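Local atomic coordinates of trichothecene 3-O-acetyltransferase (Gibberella zeae, PDB entry 2RKV), a protein that probably transfers an acetyl group from acetyl-coenzyme A to the 3-hydroxyl of trichothecene mycotoxins such as T-2 toxin and deoxynivalenol. Residues 53-58 against 187-192; 160-165 against 301-306; 251-256 against 327-332; 233-238 against 446-451. One frame throughout, in Å; residues are numbered along the deposited sequence.

Interaction 1 (53-58 against 187-192)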
loop_
_atom_site.group_PDB
_atom_site.type_symbol
_atom_site.label_atom_id
_atom_site.label_comp_id
_atom_site.label_asym_id
_atom_site.label_seq_id
_atom_site.Cartn_x
_atom_site.Cartn_y
_atom_site.Cartn_z
ATOM N N VAL A 53 18.728 -7.545 -13.391
ATOM C CA VAL A 53 17.700 -8.380 -12.761
ATOM C C VAL A 53 16.571 -8.598 -13.766
ATOM O O VAL A 53 15.554 -7.889 -13.742
ATOM C CB VAL A 53 17.177 -7.735 -11.447
ATOM C CG1 VAL A 53 16.197 -8.662 -10.729
ATOM C CG2 VAL A 53 18.354 -7.383 -10.516
ATOM N N PRO A 54 16.765 -9.552 -14.698
ATOM C CA PRO A 54 15.806 -9.786 -15.782
ATOM C C PRO A 54 14.335 -9.929 -15.361
ATOM O O PRO A 54 13.452 -9.476 -16.101
ATOM C CB PRO A 54 16.342 -11.053 -16.455
ATOM C CG PRO A 54 17.845 -10.935 -16.250
ATOM C CD PRO A 54 17.959 -10.412 -14.833
ATOM N N TRP A 55 14.061 -10.508 -14.190
ATOM C CA TRP A 55 12.667 -10.781 -13.837
ATOM C C TRP A 55 11.807 -9.531 -13.656
ATOM O O TRP A 55 10.581 -9.619 -13.751
ATOM C CB TRP A 55 12.529 -11.747 -12.647
ATOM C CG TRP A 55 13.029 -11.227 -11.327
ATOM C CD1 TRP A 55 14.188 -11.583 -10.683
ATOM C CD2 TRP A 55 12.356 -10.299 -10.460
ATOM N NE1 TRP A 55 14.282 -10.919 -9.475
ATOM C CE2 TRP A 55 13.178 -10.120 -9.319
ATOM C CE3 TRP A 55 11.144 -9.591 -10.541
ATOM C CZ2 TRP A 55 12.826 -9.259 -8.266
ATOM C CZ3 TRP A 55 10.794 -8.734 -9.494
ATOM C CH2 TRP A 55 11.638 -8.574 -8.374
ATOM N N VAL A 56 12.431 -8.373 -13.420
ATOM C CA VAL A 56 11.636 -7.139 -13.248
ATOM C C VAL A 56 10.842 -6.783 -14.523
ATOM O O VAL A 56 9.840 -6.077 -14.456
ATOM C CB VAL A 56 12.478 -5.911 -12.762
ATOM C CG1 VAL A 56 13.178 -6.227 -11.434
ATOM C CG2 VAL A 56 13.494 -5.455 -13.830
ATOM N N ALA A 57 11.303 -7.278 -15.670
ATOM C CA ALA A 57 10.625 -7.058 -16.953
ATOM C C ALA A 57 9.590 -8.146 -17.267
ATOM O O ALA A 57 9.009 -8.161 -18.354
ATOM C CB ALA A 57 11.661 -6.958 -18.092
ATOM N N GLY A 58 9.360 -9.042 -16.308
ATOM C CA GLY A 58 8.488 -10.191 -16.515
ATOM C C GLY A 58 7.015 -9.896 -16.278
ATOM O O GLY A 58 6.618 -8.737 -16.110
ATOM N N ALA A 187 19.139 -10.107 -2.142
ATOM C CA ALA A 187 17.741 -9.906 -1.731
ATOM C C ALA A 187 16.776 -9.989 -2.918
ATOM O O ALA A 187 15.706 -10.590 -2.820
ATOM C CB ALA A 187 17.586 -8.582 -0.987
ATOM N N MET A 188 17.190 -9.414 -4.048
ATOM C CA MET A 188 16.389 -9.403 -5.276
ATOM C C MET A 188 16.211 -10.790 -5.899
ATOM O O MET A 188 15.399 -10.967 -6.815
ATOM C CB MET A 188 17.024 -8.462 -6.308
ATOM C CG MET A 188 16.852 -6.989 -6.000
ATOM S SD MET A 188 15.129 -6.441 -6.093
ATOM C CE MET A 188 14.886 -6.241 -7.844
ATOM N N ASN A 189 16.959 -11.773 -5.394
ATOM C CA ASN A 189 16.982 -13.095 -6.001
ATOM C C ASN A 189 16.730 -14.245 -5.026
ATOM O O ASN A 189 16.846 -15.423 -5.390
ATOM C CB ASN A 189 18.284 -13.278 -6.789
ATOM C CG ASN A 189 18.320 -12.406 -8.031
ATOM O OD1 ASN A 189 19.078 -11.425 -8.103
ATOM N ND2 ASN A 189 17.464 -12.726 -8.998
ATOM N N LEU A 190 16.342 -13.912 -3.794
ATOM C CA LEU A 190 15.933 -14.944 -2.847
ATOM C C LEU A 190 14.774 -15.752 -3.418
ATOM O O LEU A 190 13.854 -15.197 -4.026
ATOM C CB LEU A 190 15.519 -14.326 -1.509
ATOM C CG LEU A 190 16.606 -13.618 -0.695
ATOM C CD1 LEU A 190 15.958 -12.907 0.479
ATOM C CD2 LEU A 190 17.679 -14.602 -0.217
ATOM N N ASP A 191 14.819 -17.065 -3.222
ATOM C CA ASP A 191 13.698 -17.915 -3.597
ATOM C C ASP A 191 12.479 -17.534 -2.756
ATOM O O ASP A 191 12.580 -17.366 -1.534
ATOM C CB ASP A 191 14.046 -19.386 -3.406
ATOM C CG ASP A 191 13.128 -20.308 -4.190
ATOM O OD1 ASP A 191 12.713 -19.949 -5.317
ATOM O OD2 ASP A 191 12.822 -21.396 -3.674
ATOM N N ARG A 192 11.333 -17.401 -3.413
ATOM C CA ARG A 192 10.127 -16.909 -2.742
ATOM C C ARG A 192 9.311 -18.034 -2.129
ATOM O O ARG A 192 8.752 -17.863 -1.056
ATOM C CB ARG A 192 9.234 -16.125 -3.702
ATOM C CG ARG A 192 9.977 -15.092 -4.525
ATOM C CD ARG A 192 9.015 -14.105 -5.153
ATOM N NE ARG A 192 9.735 -13.048 -5.855
ATOM C CZ ARG A 192 9.179 -11.900 -6.237
ATOM N NH1 ARG A 192 7.887 -11.672 -5.998
ATOM N NH2 ARG A 192 9.912 -10.985 -6.860
#
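A cation-pi pair, R192 over the indole of W55, joins the 3-10 turn 54-57 that follows helix 35-52 to the loop leaving helix 182-187. The approach is edge-on: NH2 comes down on the six-membered ring near its rim, 3.3 Å from CH2 of W55, with the guanidinium plane nearly perpendicular (89°) to the indole. R192 CZ stands 4.9 Å from the centroid of that W55 ring, while NH1 is held from outside by the carbonyl of A158. The other indole face is taken by V53 CG1 and V56 CG1. In the ring plane, NE1 of W55 donates to the M188 carbonyl O at 2.9 Å, a somewhat bent bond (141°) that fixes the rotation of the indole. M188 itself folds back, bent at chi2 (-66°) and chi3, which brings CE within 3.7 Å of W55 CZ2 and 4.0 Å of both V53 CG1 and V56 CG1. Its sulfur lies obliquely to the six-membered ring, 5.5 Å from M188 SD to the W55 centroid. P306 adds a further wall to the tryptophan. Together these make a buried tryptophan contact in which a cation-pi interaction and a Met-aromatic contact share one indole.

Interaction 2 (160-165 against 301-306); sequences DMVGQD and VSNNYP
G163 and P306 meet backbone to backbone, their CA atoms only 3.6 Å apart, as close as neighbours along a chain. With no side chain on the glycine, its CA can rest 3.4 Å from the P306 carbonyl O, in a CA-H...O contact, and 3.7 Å from O of Y305. Beside this, V162 points CG1, set anti to its own nitrogen (chi1 171°), at N303, touching OD1 at 3.7 Å as the two side chains cross roughly at right angles. A water spans the remaining separation, donating to V162 O at 2.9 Å and to N303 O at 2.7 Å. The helix start is fixed by D160, the N-cap, whose OD1 accepts from G163 N at 2.8 Å in a nearly straight bond (165°). D160 lies four residues after H156 of the toxin pocket, the spacing of the HXXXD signature of BAHD acyltransferases. Its OD2 forms a salt bridge with R296, which also donates to the Y305 carbonyl. Across the contact the facing backbone oxygens are all acceptors, so the chemistry suggests that part of the cohesion comes from donors brought between them: a water that donates to both sides, an arginine shared with the N-cap and, more weakly, a glycine C-H.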
loop_
_atom_site.group_PDB
_atom_site.type_symbol
_atom_site.label_atom_id
_atom_site.label_comp_id
_atom_site.label_asym_id
_atom_site.label_seq_id
_atom_site.Cartn_x
_atom_site.Cartn_y
_atom_site.Cartn_z
ATOM N N ASP A 160 4.445 -6.385 -2.224
ATOM C CA ASP A 160 3.768 -5.414 -1.372
ATOM C C ASP A 160 4.474 -4.063 -1.567
ATOM O O ASP A 160 5.404 -3.955 -2.388
ATOM C CB ASP A 160 3.755 -5.881 0.100
ATOM C CG ASP A 160 5.146 -6.250 0.623
ATOM O OD1 ASP A 160 6.141 -5.642 0.169
ATOM O OD2 ASP A 160 5.248 -7.131 1.511
ATOM N N MET A 161 4.049 -3.025 -0.850
ATOM C CA MET A 161 4.673 -1.715 -1.051
ATOM C C MET A 161 6.127 -1.666 -0.563
ATOM O O MET A 161 6.938 -0.895 -1.090
ATOM C CB MET A 161 3.826 -0.584 -0.450
ATOM C CG MET A 161 4.453 0.793 -0.582
ATOM S SD MET A 161 4.864 1.228 -2.290
ATOM C CE MET A 161 3.374 2.109 -2.775
ATOM N N VAL A 162 6.468 -2.491 0.431
ATOM C CA VAL A 162 7.862 -2.561 0.888
ATOM C C VAL A 162 8.722 -3.127 -0.255
ATOM O O VAL A 162 9.782 -2.578 -0.574
ATOM C CB VAL A 162 8.014 -3.384 2.182
ATOM C CG1 VAL A 162 9.495 -3.631 2.530
ATOM C CG2 VAL A 162 7.299 -2.655 3.345
ATOM N N GLY A 163 8.234 -4.193 -0.887
ATOM C CA GLY A 163 8.930 -4.780 -2.037
ATOM C C GLY A 163 8.979 -3.808 -3.207
ATOM O O GLY A 163 10.008 -3.665 -3.881
ATOM N N GLN A 164 7.861 -3.131 -3.450
ATOM C CA GLN A 164 7.772 -2.163 -4.548
ATOM C C GLN A 164 8.776 -1.040 -4.336
ATOM O O GLN A 164 9.466 -0.621 -5.274
ATOM C CB GLN A 164 6.348 -1.607 -4.641
ATOM C CG GLN A 164 6.073 -0.777 -5.903
ATOM C CD GLN A 164 4.579 -0.690 -6.190
ATOM O OE1 GLN A 164 3.828 -1.620 -5.878
ATOM N NE2 GLN A 164 4.141 0.425 -6.779
ATOM N N ASP A 165 8.884 -0.574 -3.089
ATOM C CA ASP A 165 9.865 0.452 -2.742
ATOM C C ASP A 165 11.284 -0.065 -3.036
ATOM O O ASP A 165 12.116 0.668 -3.584
ATOM C CB ASP A 165 9.726 0.828 -1.257
ATOM C CG ASP A 165 10.671 1.950 -0.834
ATOM O OD1 ASP A 165 10.896 2.889 -1.626
ATOM O OD2 ASP A 165 11.159 1.920 0.319
ATOM N N VAL A 301 13.819 -11.516 7.308
ATOM C CA VAL A 301 14.074 -11.266 5.888
ATOM C C VAL A 301 14.511 -9.811 5.673
ATOM O O VAL A 301 14.027 -8.900 6.345
ATOM C CB VAL A 301 12.821 -11.618 5.033
ATOM C CG1 VAL A 301 12.984 -11.192 3.569
ATOM C CG2 VAL A 301 12.520 -13.119 5.116
ATOM N N SER A 302 15.436 -9.613 4.734
ATOM C CA SER A 302 15.959 -8.291 4.394
ATOM C C SER A 302 14.855 -7.315 3.992
ATOM O O SER A 302 13.918 -7.688 3.293
ATOM C CB SER A 302 16.948 -8.427 3.237
ATOM O OG SER A 302 17.293 -7.169 2.701
ATOM N N ASN A 303 14.988 -6.063 4.422
ATOM C CA ASN A 303 14.116 -4.981 3.965
ATOM C C ASN A 303 14.163 -4.821 2.440
ATOM O O ASN A 303 13.257 -4.241 1.829
ATOM C CB ASN A 303 14.520 -3.667 4.639
ATOM C CG ASN A 303 13.554 -2.538 4.340
ATOM O OD1 ASN A 303 12.364 -2.617 4.669
ATOM N ND2 ASN A 303 14.056 -1.482 3.720
ATOM N N ASN A 304 15.229 -5.339 1.830
ATOM C CA ASN A 304 15.393 -5.254 0.382
ATOM C C ASN A 304 14.728 -6.391 -0.392
ATOM O O ASN A 304 14.802 -6.423 -1.621
ATOM C CB ASN A 304 16.876 -5.127 0.006
ATOM C CG ASN A 304 17.465 -3.799 0.427
ATOM O OD1 ASN A 304 16.772 -2.776 0.435
ATOM N ND2 ASN A 304 18.745 -3.805 0.801
ATOM N N TYR A 305 14.085 -7.325 0.313
ATOM C CA TYR A 305 13.352 -8.400 -0.365
ATOM C C TYR A 305 12.163 -7.795 -1.119
ATOM O O TYR A 305 11.323 -7.127 -0.515
ATOM C CB TYR A 305 12.874 -9.450 0.630
ATOM C CG TYR A 305 12.040 -10.537 0.004
ATOM C CD1 TYR A 305 12.603 -11.401 -0.931
ATOM C CD2 TYR A 305 10.694 -10.708 0.351
ATOM C CE1 TYR A 305 11.862 -12.398 -1.516
ATOM C CE2 TYR A 305 9.935 -11.722 -0.231
ATOM C CZ TYR A 305 10.532 -12.568 -1.154
ATOM O OH TYR A 305 9.806 -13.572 -1.750
ATOM N N PRO A 306 12.121 -7.983 -2.450
ATOM C CA PRO A 306 11.150 -7.269 -3.280
ATOM C C PRO A 306 9.769 -7.915 -3.403
ATOM O O PRO A 306 8.921 -7.410 -4.152
ATOM C CB PRO A 306 11.820 -7.265 -4.650
ATOM C CG PRO A 306 12.510 -8.618 -4.690
ATOM C CD PRO A 306 13.030 -8.825 -3.264
HETATM O O HOH W 1 12.148 -1.965 0.930
#

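Interaction 3 (251-256 against 327-332); sequences TLDAST and LGATAS
The irregular strip 251-256, closing in a type I turn from D253 to T256, runs against the first turns of helix 327-335, with the CA atoms of T251 and G328 4.3 Å apart. At one end T251 places OG1 between its own nitrogen and carbonyl carbon (chi1 51°), and there the hydroxyl accepts from G328 N at 2.8 Å. The same hydroxyl is bonded to the carbonyl of A247 in helix 238-249, so it connects two helices. The bare CA of G328 lies 3.3 Å from T251 O, a CA-H...O contact. One helical turn later S332 enters the loop. Its OG donates to G328 O at 2.8 Å and accepts from D253 N at 3.1 Å, the latter bond fairly straight (162°). G328 O is gripped twice, by N and OG of S332, arriving from opposite faces of the carbonyl plane. Around this hydroxyl lie L252 CD2, 3.5 Å from S332 OG, and T256, whose OG1 is 3.5 Å from S332 CB; the D253 carboxyl group packs along the same CB. A water links loop and helix, donating hydrogen bonds to D253 OD2 and, at 2.7 Å, to A329 O. The chemistry implies that the hydroxyls of T251 and S332 each join a backbone N-H of the partner segment to a helix carbonyl; S332, accepting and donating at once, probably strengthens both its bonds.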
loop_
_atom_site.group_PDB
_atom_site.type_symbol
_atom_site.label_atom_id
_atom_site.label_comp_id
_atom_site.label_asym_id
_atom_site.label_seq_id
_atom_site.Cartn_x
_atom_site.Cartn_y
_atom_site.Cartn_z
ATOM N N THR A 251 -1.674 7.846 28.167
ATOM C CA THR A 251 -2.870 7.067 28.507
ATOM C C THR A 251 -2.779 5.577 28.152
ATOM O O THR A 251 -3.789 4.940 27.851
ATOM C CB THR A 251 -4.148 7.694 27.883
ATOM O OG1 THR A 251 -3.946 7.932 26.481
ATOM C CG2 THR A 251 -4.504 9.018 28.577
ATOM N N LEU A 252 -1.574 5.021 28.204
ATOM C CA LEU A 252 -1.360 3.633 27.807
ATOM C C LEU A 252 -1.904 2.628 28.809
ATOM O O LEU A 252 -1.937 2.900 30.014
ATOM C CB LEU A 252 0.130 3.376 27.584
ATOM C CG LEU A 252 0.737 4.159 26.422
ATOM C CD1 LEU A 252 2.184 3.781 26.262
ATOM C CD2 LEU A 252 -0.038 3.889 25.138
ATOM N N ASP A 253 -2.316 1.465 28.298
ATOM C CA ASP A 253 -2.631 0.303 29.135
ATOM C C ASP A 253 -1.403 -0.112 29.944
ATOM O O ASP A 253 -0.264 0.115 29.517
ATOM C CB ASP A 253 -3.064 -0.882 28.272
ATOM C CG ASP A 253 -4.480 -0.746 27.738
ATOM O OD1 ASP A 253 -5.152 0.289 27.971
ATOM O OD2 ASP A 253 -4.929 -1.706 27.079
ATOM N N ALA A 254 -1.638 -0.729 31.101
ATOM C CA ALA A 254 -0.561 -1.208 31.972
ATOM C C ALA A 254 0.364 -2.209 31.272
ATOM O O ALA A 254 1.553 -2.289 31.579
ATOM C CB ALA A 254 -1.152 -1.835 33.245
ATOM N N SER A 255 -0.188 -2.966 30.325
ATOM C CA SER A 255 0.557 -4.004 29.622
ATOM C C SER A 255 1.452 -3.445 28.508
ATOM O O SER A 255 2.254 -4.180 27.925
ATOM C CB SER A 255 -0.419 -5.027 29.029
ATOM O OG SER A 255 -1.085 -4.481 27.903
ATOM N N THR A 256 1.322 -2.149 28.227
ATOM C CA THR A 256 1.970 -1.537 27.072
ATOM C C THR A 256 3.030 -0.500 27.468
ATOM O O THR A 256 2.689 0.565 27.974
ATOM C CB THR A 256 0.907 -0.887 26.153
ATOM O OG1 THR A 256 -0.024 -1.890 25.723
ATOM C CG2 THR A 256 1.554 -0.233 24.935
ATOM N N LEU A 327 -7.097 7.754 23.919
ATOM C CA LEU A 327 -6.284 7.499 22.722
ATOM C C LEU A 327 -5.264 6.397 22.986
ATOM O O LEU A 327 -5.039 5.526 22.140
ATOM C CB LEU A 327 -5.575 8.766 22.240
ATOM C CG LEU A 327 -4.893 8.642 20.864
ATOM C CD1 LEU A 327 -5.897 8.226 19.786
ATOM C CD2 LEU A 327 -4.157 9.929 20.475
ATOM N N GLY A 328 -4.648 6.444 24.167
ATOM C CA GLY A 328 -3.689 5.433 24.590
ATOM C C GLY A 328 -4.272 4.039 24.700
ATOM O O GLY A 328 -3.601 3.061 24.370
ATOM N N ALA A 329 -5.517 3.936 25.178
ATOM C CA ALA A 329 -6.206 2.649 25.231
ATOM C C ALA A 329 -6.316 2.057 23.822
ATOM O O ALA A 329 -6.049 0.878 23.623
ATOM C CB ALA A 329 -7.592 2.789 25.866
ATOM N N THR A 330 -6.667 2.901 22.849
ATOM C CA THR A 330 -6.848 2.436 21.469
ATOM C C THR A 330 -5.496 2.086 20.838
ATOM O O THR A 330 -5.357 1.049 20.170
ATOM C CB THR A 330 -7.600 3.465 20.621
ATOM O OG1 THR A 330 -8.800 3.865 21.309
ATOM C CG2 THR A 330 -7.968 2.858 19.281
ATOM N N ALA A 331 -4.496 2.930 21.080
ATOM C CA ALA A 331 -3.154 2.692 20.534
ATOM C C ALA A 331 -2.551 1.418 21.120
ATOM O O ALA A 331 -1.869 0.661 20.421
ATOM C CB ALA A 331 -2.242 3.889 20.783
ATOM N N SER A 332 -2.828 1.170 22.403
ATOM C CA SER A 332 -2.403 -0.058 23.066
ATOM C C SER A 332 -2.949 -1.321 22.386
ATOM O O SER A 332 -2.231 -2.319 22.269
ATOM C CB SER A 332 -2.779 -0.026 24.552
ATOM O OG SER A 332 -2.017 0.963 25.228
HETATM O O HOH W 2 -6.616 -1.128 25.303
#

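Interaction 4 (233-238 against 446-451). Residues 446, 447, 448, 449, 450, 451 of segment 446-451 come from a tag, linker or insertion.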
loop_
_atom_site.group_PDB
_atom_site.type_symbol
_atom_site.label_atom_id
_atom_site.label_comp_id
_atom_site.label_asym_id
_atom_site.label_seq_id
_atom_site.Cartn_x
_atom_site.Cartn_y
_atom_site.Cartn_z
ATOM N N PHE A 233 -7.435 13.039 0.928
ATOM C CA PHE A 233 -6.257 13.144 1.727
ATOM C C PHE A 233 -6.536 14.128 2.845
ATOM O O PHE A 233 -7.192 15.115 2.656
ATOM C CB PHE A 233 -5.096 13.759 0.960
ATOM C CG PHE A 233 -4.415 12.844 -0.062
ATOM C CD1 PHE A 233 -3.784 13.390 -1.140
ATOM C CD2 PHE A 233 -4.420 11.479 0.054
ATOM C CE1 PHE A 233 -3.179 12.621 -2.072
ATOM C CE2 PHE A 233 -3.795 10.721 -0.866
ATOM C CZ PHE A 233 -3.191 11.286 -1.928
ATOM N N PHE A 234 -5.938 13.807 3.982
ATOM C CA PHE A 234 -5.858 14.682 5.148
ATOM C C PHE A 234 -4.410 14.783 5.595
ATOM O O PHE A 234 -3.763 13.797 5.673
ATOM C CB PHE A 234 -6.679 14.087 6.303
ATOM C CG PHE A 234 -8.151 14.013 6.027
ATOM C CD1 PHE A 234 -8.721 12.916 5.454
ATOM C CD2 PHE A 234 -8.971 15.046 6.392
ATOM C CE1 PHE A 234 -10.041 12.878 5.228
ATOM C CE2 PHE A 234 -10.311 14.999 6.164
ATOM C CZ PHE A 234 -10.844 13.956 5.563
ATOM N N THR A 235 -3.896 15.932 5.888
ATOM C CA THR A 235 -2.529 16.074 6.370
ATOM C C THR A 235 -2.497 16.322 7.876
ATOM O O THR A 235 -3.403 16.861 8.408
ATOM C CB THR A 235 -1.811 17.217 5.630
ATOM O OG1 THR A 235 -2.495 18.452 5.874
ATOM C CG2 THR A 235 -1.934 17.039 4.125
ATOM N N PHE A 236 -1.437 15.834 8.440
ATOM C CA PHE A 236 -1.145 15.992 9.838
ATOM C C PHE A 236 0.258 16.559 9.956
ATOM O O PHE A 236 1.192 15.970 9.548
ATOM C CB PHE A 236 -1.248 14.637 10.583
ATOM C CG PHE A 236 -2.624 14.027 10.564
ATOM C CD1 PHE A 236 -3.081 13.335 9.481
ATOM C CD2 PHE A 236 -3.450 14.155 11.622
ATOM C CE1 PHE A 236 -4.309 12.809 9.469
ATOM C CE2 PHE A 236 -4.691 13.631 11.588
ATOM C CZ PHE A 236 -5.114 12.964 10.511
ATOM N N SER A 237 0.351 17.746 10.529
ATOM C CA SER A 237 1.630 18.441 10.658
ATOM C C SER A 237 2.565 17.664 11.597
ATOM O O SER A 237 2.092 16.834 12.377
ATOM C CB SER A 237 1.411 19.869 11.178
ATOM O OG SER A 237 0.995 19.864 12.532
ATOM N N PRO A 238 3.890 17.913 11.515
ATOM C CA PRO A 238 4.801 17.273 12.474
ATOM C C PRO A 238 4.368 17.516 13.925
ATOM O O PRO A 238 4.452 16.599 14.753
ATOM C CB PRO A 238 6.142 17.953 12.189
ATOM C CG PRO A 238 6.049 18.355 10.740
ATOM C CD PRO A 238 4.621 18.756 10.541
ATOM N N TYR A 446 -6.558 18.235 14.558
ATOM C CA TYR A 446 -5.306 17.621 14.101
ATOM C C TYR A 446 -5.233 17.462 12.582
ATOM O O TYR A 446 -4.157 17.573 11.997
ATOM C CB TYR A 446 -5.131 16.241 14.743
ATOM C CG TYR A 446 -4.932 16.270 16.244
ATOM C CD1 TYR A 446 -6.021 16.159 17.112
ATOM C CD2 TYR A 446 -3.657 16.396 16.793
ATOM C CE1 TYR A 446 -5.843 16.176 18.489
ATOM C CE2 TYR A 446 -3.464 16.416 18.174
ATOM C CZ TYR A 446 -4.562 16.303 19.011
ATOM O OH TYR A 446 -4.385 16.326 20.381
ATOM N N ALA A 447 -6.378 17.180 11.964
ATOM C CA ALA A 447 -6.425 16.790 10.554
ATOM C C ALA A 447 -6.817 17.947 9.647
ATOM O O ALA A 447 -7.848 18.596 9.856
ATOM C CB ALA A 447 -7.375 15.631 10.371
ATOM N N GLN A 448 -5.979 18.207 8.650
ATOM C CA GLN A 448 -6.277 19.253 7.627
ATOM C C GLN A 448 -6.772 18.579 6.385
ATOM O O GLN A 448 -6.060 17.808 5.747
ATOM C CB GLN A 448 -5.084 20.163 7.228
ATOM C CG GLN A 448 -5.327 21.069 5.907
ATOM C CD GLN A 448 -6.256 22.246 6.163
ATOM O OE1 GLN A 448 -6.076 22.996 7.128
ATOM N NE2 GLN A 448 -7.256 22.408 5.307
ATOM N N TYR A 449 -8.017 18.878 6.022
ATOM C CA TYR A 449 -8.596 18.336 4.797
ATOM C C TYR A 449 -7.868 18.866 3.569
ATOM O O TYR A 449 -7.665 20.075 3.428
ATOM C CB TYR A 449 -10.081 18.684 4.703
ATOM C CG TYR A 449 -10.715 18.286 3.390
ATOM C CD1 TYR A 449 -11.105 16.966 3.147
ATOM C CD2 TYR A 449 -10.927 19.236 2.388
ATOM C CE1 TYR A 449 -11.686 16.601 1.928
ATOM C CE2 TYR A 449 -11.504 18.888 1.177
ATOM C CZ TYR A 449 -11.882 17.576 0.953
ATOM O OH TYR A 449 -12.455 17.249 -0.257
ATOM N N VAL A 450 -7.492 17.952 2.678
ATOM C CA VAL A 450 -6.875 18.317 1.405
ATOM C C VAL A 450 -7.769 17.921 0.236
ATOM O O VAL A 450 -8.027 18.737 -0.642
ATOM C CB VAL A 450 -5.457 17.702 1.239
ATOM C CG1 VAL A 450 -4.871 18.066 -0.114
ATOM C CG2 VAL A 450 -4.539 18.199 2.331
ATOM N N GLY A 451 -8.243 16.677 0.237
ATOM C CA GLY A 451 -9.087 16.163 -0.849
ATOM C C GLY A 451 -8.339 15.287 -1.845
ATOM O O GLY A 451 -7.325 14.659 -1.497
ATOM O OXT GLY A 451 -8.734 15.189 -3.023
HETATM O O HOH W 3 -2.171 19.042 10.962
#
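T235 and Q448 form an antiparallel hydrogen-bonded pair that adds strand 448-449 to the edge of the seven-stranded mixed sheet beside strand 229-236. T235 N donates to Q448 O, and Q448 N returns an almost straight bond (174°) to T235 O, each at 2.9 Å. Residues 446-451 come from a tag, linker or insertion, and they end the chain. Past this pair lies a classic beta bulge: V450 and G451 both face F233, whose O accepts from V450 N at 2.9 Å and from G451 N at 3.1 Å. The G451 bond lies in the carbonyl plane on a lone pair, the V450 bond tilted from it. F233 N in turn donates to G451 O of the terminal carboxylate at 2.9 Å, from above the plane of that group. Among the side chains, Y449 turns its edge to the face of F234 in an offset edge-to-face pair (planes at 67°), and A447 lays its CA over the face of F236, 4.2 Å from the F236 centroid. On the T235 side of the sheet, T235 CG2 and V450 CG2 press tightly together at 3.4 Å.

A second shell holds these rings in place. W443 meets F234 edge-to-face, K438 makes a cation-pi contact with Y449, and L265 and F268 of helix 261-277 pack on F236. Backbone hydrogen bonds between G451 and both M108 and A109 tie down the chain end. Beyond the strand pairing, a water accepts from S237 N and donates to Y446 O, 2.7 Å from that carbonyl oxygen.

Interactions 1 and 2 form one continuous patch: their centres are 12 Å apart, W55 CZ2 lies 3.6 Å from P306 CG, and R192 packs on Y305, so W55 and R192 back the loop that leans on helix 161-176. That helix approaches the active site, the V162 side chain lying about 4 Å from coenzyme A, whereas R192 is about 13 Å from the T-2 toxin. Interaction 3 lies farther out on the cofactor side, the L252 side chain about 8 Å from coenzyme A. Interaction 4 lies across the chain's centre from interactions 1 and 2; its nearest atoms are about 6 Å from interaction 3, which is nested along the chain inside the loop that interaction 4 closes.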